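Long-range contact in transcriptional regulator (Rhodococcus sp., PDB 2O0Y), which probably binds DNA through a helix-turn-helix domain and regulates transcription as a member of the IclR family: residues L29-L41 with V67-G79. Sequence-based numbering, arbitrary orientation.
Sequences LELFDAAHPTRSL and VLTSRADGSYSLG
The ring of F32 is wedged between L78 and the aliphatic part of R39. CD2 of L78 lies over one face in a CH-pi contact, 4.2 Å from the ring centroid, and CG of R39 covers the opposite face. With CG anti to its carbonyl carbon (chi1 -63°), F32 reaches across to the hairpin, where its CZ meets L68 CD2 at 3.6 Å and its CE2 edge lies by the Y76 carbonyl oxygen. Cutting F32 back to an alanine is likely to leave L78 CD2 and R39 CG without the ring that separates them and to open a gap beside L68. L29 extends this apolar layer, its CD2 packing on L78 CD2 at 3.7 Å and on V67 CG1. The pairing is that of a winged helix-turn-helix: strands 68-70 and 75-78 form the wing hairpin, and the short strand 38-40 adds antiparallel to 75-78. R39 and Y76 make the hydrogen-bonded pair, R39 N to Y76 O at 2.9 Å and Y76 N to R39 O at 2.8 Å. The R39 side chain bends back along its own segment, and its NE and NH2 grip L31 O side-on, while NH1 forms a salt bridge with E43. The edge of the Y76 ring faces R39 O and the start of helix 41-48, CE1 lying 4.3 Å from L41 CB. Nearer the turn, the methyl CG2 of T38 sits over one face of the R71 guanidinium, whose NH2 makes a weak salt bridge to D73. D73 OD1 accepts from both N and OG of S75, fixing that hydroxyl beside T38. Waters link P37 O to L78 N and G74 O to L41 N.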
loop_
_atom_site.group_PDB
_atom_site.type_symbol
_atom_site.label_atom_id
_atom_site.label_comp_id
_atom_site.label_asym_id
_atom_site.label_seq_id
_atom_site.Cartn_x
_atom_site.Cartn_y
_atom_site.Cartn_z
ATOM N N LEU B 29 12.282 -14.624 -4.830
ATOM C CA LEU B 29 11.175 -13.819 -4.297
ATOM C C LEU B 29 10.243 -14.652 -3.445
ATOM O O LEU B 29 9.685 -14.190 -2.459
ATOM C CB LEU B 29 10.411 -13.222 -5.471
ATOM C CG LEU B 29 11.120 -12.132 -6.276
ATOM C CD1 LEU B 29 10.328 -11.776 -7.544
ATOM C CD2 LEU B 29 11.215 -10.893 -5.340
ATOM N N GLU B 30 10.071 -15.903 -3.813
ATOM C CA GLU B 30 9.230 -16.803 -2.984
ATOM C C GLU B 30 9.721 -16.991 -1.569
ATOM O O GLU B 30 8.969 -17.428 -0.691
ATOM C CB GLU B 30 9.143 -18.166 -3.660
ATOM C CG GLU B 30 8.383 -18.118 -4.966
ATOM C CD GLU B 30 6.894 -18.181 -4.779
ATOM O OE1 GLU B 30 6.427 -18.320 -3.609
ATOM O OE2 GLU B 30 6.173 -18.085 -5.799
ATOM N N LEU B 31 10.989 -16.671 -1.297
ATOM C CA LEU B 31 11.487 -16.863 0.079
ATOM C C LEU B 31 11.053 -15.682 0.980
ATOM O O LEU B 31 11.202 -15.722 2.170
ATOM C CB LEU B 31 13.044 -16.922 0.076
ATOM C CG LEU B 31 13.612 -18.212 -0.531
ATOM C CD1 LEU B 31 15.149 -18.053 -0.705
ATOM C CD2 LEU B 31 13.249 -19.360 0.388
ATOM N N PHE B 32 10.563 -14.599 0.405
ATOM C CA PHE B 32 10.024 -13.484 1.199
ATOM C C PHE B 32 8.574 -13.715 1.508
ATOM O O PHE B 32 7.731 -13.884 0.575
ATOM C CB PHE B 32 10.190 -12.134 0.444
ATOM C CG PHE B 32 11.659 -11.772 0.200
ATOM C CD1 PHE B 32 12.352 -12.382 -0.818
ATOM C CD2 PHE B 32 12.337 -10.865 1.042
ATOM C CE1 PHE B 32 13.713 -12.114 -1.048
ATOM C CE2 PHE B 32 13.699 -10.568 0.837
ATOM C CZ PHE B 32 14.413 -11.163 -0.178
ATOM N N ASP B 33 8.230 -13.680 2.796
ATOM C CA ASP B 33 6.835 -13.812 3.132
ATOM C C ASP B 33 6.558 -13.099 4.424
ATOM O O ASP B 33 7.459 -12.517 5.001
ATOM C CB ASP B 33 6.410 -15.294 3.182
ATOM C CG ASP B 33 7.307 -16.146 4.066
ATOM O OD1 ASP B 33 7.821 -15.625 5.070
ATOM O OD2 ASP B 33 7.465 -17.354 3.763
ATOM N N ALA B 34 5.333 -13.209 4.918
ATOM C CA ALA B 34 4.936 -12.387 6.042
ATOM C C ALA B 34 5.800 -12.675 7.262
ATOM O O ALA B 34 6.143 -11.760 7.995
ATOM C CB ALA B 34 3.452 -12.556 6.333
ATOM N N ALA B 35 6.168 -13.943 7.465
ATOM C CA ALA B 35 6.992 -14.355 8.599
ATOM C C ALA B 35 8.481 -14.068 8.419
ATOM O O ALA B 35 9.231 -14.068 9.403
ATOM C CB ALA B 35 6.786 -15.831 8.897
ATOM N N HIS B 36 8.903 -13.924 7.170
ATOM C CA HIS B 36 10.293 -13.642 6.807
ATOM C C HIS B 36 10.297 -12.518 5.810
ATOM O O HIS B 36 10.524 -12.746 4.608
ATOM C CB HIS B 36 10.918 -14.859 6.132
ATOM C CG HIS B 36 10.766 -16.108 6.941
ATOM N ND1 HIS B 36 9.746 -17.012 6.725
ATOM C CD2 HIS B 36 11.467 -16.575 8.001
ATOM C CE1 HIS B 36 9.847 -18.009 7.601
ATOM N NE2 HIS B 36 10.876 -17.763 8.392
ATOM N N PRO B 37 10.002 -11.304 6.279
ATOM C CA PRO B 37 9.927 -10.133 5.387
ATOM C C PRO B 37 11.305 -9.684 4.844
ATOM O O PRO B 37 11.359 -8.993 3.792
ATOM C CB PRO B 37 9.283 -9.052 6.273
ATOM C CG PRO B 37 9.655 -9.465 7.677
ATOM C CD PRO B 37 9.644 -10.968 7.672
ATOM N N THR B 38 12.405 -10.072 5.520
ATOM C CA THR B 38 13.751 -9.775 5.009
ATOM C C THR B 38 14.541 -11.058 5.028
ATOM O O THR B 38 14.237 -11.948 5.824
ATOM C CB THR B 38 14.506 -8.711 5.855
ATOM O OG1 THR B 38 14.814 -9.289 7.120
ATOM C CG2 THR B 38 13.622 -7.452 6.121
ATOM N N ARG B 39 15.545 -11.177 4.146
ATOM C CA ARG B 39 16.421 -12.376 4.068
ATOM C C ARG B 39 17.814 -11.889 3.823
ATOM O O ARG B 39 17.988 -10.933 3.035
ATOM C CB ARG B 39 16.022 -13.204 2.838
ATOM C CG ARG B 39 14.624 -13.854 2.966
ATOM C CD ARG B 39 14.613 -14.921 4.080
ATOM N NE ARG B 39 13.438 -15.782 3.958
ATOM C CZ ARG B 39 13.256 -16.928 4.560
ATOM N NH1 ARG B 39 14.142 -17.386 5.457
ATOM N NH2 ARG B 39 12.124 -17.603 4.307
ATOM N N SER B 40 18.799 -12.539 4.443
ATOM C CA SER B 40 20.211 -12.265 4.208
ATOM C C SER B 40 20.625 -13.050 2.988
ATOM O O SER B 40 19.948 -13.993 2.557
ATOM C CB SER B 40 21.026 -12.777 5.365
ATOM O OG SER B 40 20.886 -14.198 5.411
ATOM N N LEU B 41 21.781 -12.732 2.453
ATOM C CA LEU B 41 22.263 -13.465 1.298
ATOM C C LEU B 41 22.387 -14.983 1.623
ATOM O O LEU B 41 22.033 -15.835 0.803
ATOM C CB LEU B 41 23.646 -12.862 0.868
ATOM C CG LEU B 41 24.462 -13.599 -0.203
ATOM C CD1 LEU B 41 23.678 -13.579 -1.540
ATOM C CD2 LEU B 41 25.849 -12.939 -0.334
ATOM N N VAL B 67 13.719 -4.080 -7.011
ATOM C CA VAL B 67 12.867 -5.260 -6.692
ATOM C C VAL B 67 13.264 -5.690 -5.310
ATOM O O VAL B 67 12.434 -6.186 -4.577
ATOM C CB VAL B 67 13.070 -6.404 -7.785
ATOM C CG1 VAL B 67 12.764 -7.864 -7.290
ATOM C CG2 VAL B 67 12.313 -6.074 -9.091
ATOM N N LEU B 68 14.559 -5.558 -4.961
ATOM C CA LEU B 68 14.981 -5.827 -3.601
ATOM C C LEU B 68 15.704 -4.594 -3.124
ATOM O O LEU B 68 16.111 -3.785 -3.961
ATOM C CB LEU B 68 15.956 -6.989 -3.540
ATOM C CG LEU B 68 15.425 -8.365 -3.877
ATOM C CD1 LEU B 68 16.618 -9.365 -3.692
ATOM C CD2 LEU B 68 14.268 -8.821 -2.964
ATOM N N THR B 69 15.805 -4.411 -1.809
ATOM C CA THR B 69 16.626 -3.339 -1.215
ATOM C C THR B 69 17.569 -3.907 -0.184
ATOM O O THR B 69 17.138 -4.726 0.614
ATOM C CB THR B 69 15.716 -2.412 -0.439
ATOM O OG1 THR B 69 14.871 -1.827 -1.388
ATOM C CG2 THR B 69 16.460 -1.320 0.218
ATOM N N SER B 70 18.841 -3.506 -0.227
ATOM C CA SER B 70 19.871 -3.984 0.685
ATOM C C SER B 70 19.722 -3.167 1.938
ATOM O O SER B 70 19.783 -1.941 1.846
ATOM C CB SER B 70 21.258 -3.621 0.082
ATOM O OG SER B 70 22.299 -4.253 0.788
ATOM N N ARG B 71 19.557 -3.786 3.108
ATOM C CA ARG B 71 19.426 -3.012 4.350
ATOM C C ARG B 71 20.737 -2.963 5.165
ATOM O O ARG B 71 21.658 -3.741 4.936
ATOM C CB ARG B 71 18.337 -3.581 5.218
ATOM C CG ARG B 71 16.982 -3.680 4.521
ATOM C CD ARG B 71 16.183 -4.749 5.170
ATOM N NE ARG B 71 16.169 -4.610 6.626
ATOM C CZ ARG B 71 15.187 -4.040 7.323
ATOM N NH1 ARG B 71 14.114 -3.529 6.702
ATOM N NH2 ARG B 71 15.282 -3.983 8.648
ATOM N N ALA B 72 20.795 -2.084 6.149
ATOM C CA ALA B 72 22.034 -1.859 6.897
ATOM C C ALA B 72 22.458 -3.106 7.689
ATOM O O ALA B 72 23.648 -3.420 7.749
ATOM C CB ALA B 72 21.873 -0.666 7.813
ATOM N N ASP B 73 21.477 -3.800 8.281
ATOM C CA ASP B 73 21.692 -5.073 8.979
ATOM C C ASP B 73 22.082 -6.222 8.054
ATOM O O ASP B 73 21.947 -7.368 8.443
ATOM C CB ASP B 73 20.440 -5.500 9.787
ATOM C CG ASP B 73 19.185 -5.726 8.910
ATOM O OD1 ASP B 73 19.292 -6.049 7.702
ATOM O OD2 ASP B 73 18.062 -5.593 9.449
ATOM N N GLY B 74 22.536 -5.918 6.834
ATOM C CA GLY B 74 23.020 -6.942 5.884
ATOM C C GLY B 74 21.948 -7.706 5.101
ATOM O O GLY B 74 22.259 -8.428 4.117
ATOM N N SER B 75 20.693 -7.594 5.541
ATOM C CA SER B 75 19.627 -8.312 4.928
ATOM C C SER B 75 19.002 -7.523 3.764
ATOM O O SER B 75 19.345 -6.351 3.530
ATOM C CB SER B 75 18.613 -8.776 5.990
ATOM O OG SER B 75 17.724 -7.751 6.377
ATOM N N TYR B 76 18.080 -8.173 3.042
ATOM C CA TYR B 76 17.361 -7.581 1.935
ATOM C C TYR B 76 15.901 -7.628 2.263
ATOM O O TYR B 76 15.453 -8.650 2.831
ATOM C CB TYR B 76 17.588 -8.404 0.647
ATOM C CG TYR B 76 19.029 -8.370 0.222
ATOM C CD1 TYR B 76 19.923 -9.330 0.656
ATOM C CD2 TYR B 76 19.512 -7.337 -0.562
ATOM C CE1 TYR B 76 21.287 -9.263 0.292
ATOM C CE2 TYR B 76 20.848 -7.270 -0.930
ATOM C CZ TYR B 76 21.719 -8.254 -0.517
ATOM O OH TYR B 76 23.062 -8.173 -0.894
ATOM N N SER B 77 15.143 -6.583 1.878
ATOM C CA SER B 77 13.689 -6.681 1.867
ATOM C C SER B 77 13.249 -6.599 0.413
ATOM O O SER B 77 14.091 -6.314 -0.470
ATOM C CB SER B 77 13.024 -5.500 2.611
ATOM O OG SER B 77 13.349 -4.311 1.958
ATOM N N LEU B 78 11.947 -6.708 0.174
ATOM C CA LEU B 78 11.381 -6.430 -1.154
ATOM C C LEU B 78 11.569 -4.932 -1.286
ATOM O O LEU B 78 11.443 -4.202 -0.286
ATOM C CB LEU B 78 9.882 -6.794 -1.187
ATOM C CG LEU B 78 9.560 -8.310 -1.101
ATOM C CD1 LEU B 78 8.064 -8.538 -1.385
ATOM C CD2 LEU B 78 10.352 -9.065 -2.189
ATOM N N GLY B 79 11.836 -4.463 -2.493
ATOM C CA GLY B 79 12.196 -3.033 -2.638
ATOM C C GLY B 79 11.074 -2.225 -3.250
ATOM O O GLY B 79 9.998 -2.738 -3.535
HETATM O O HOH W 1 9.883 -7.311 2.350
HETATM O O HOH W 2 23.288 -10.761 3.524
#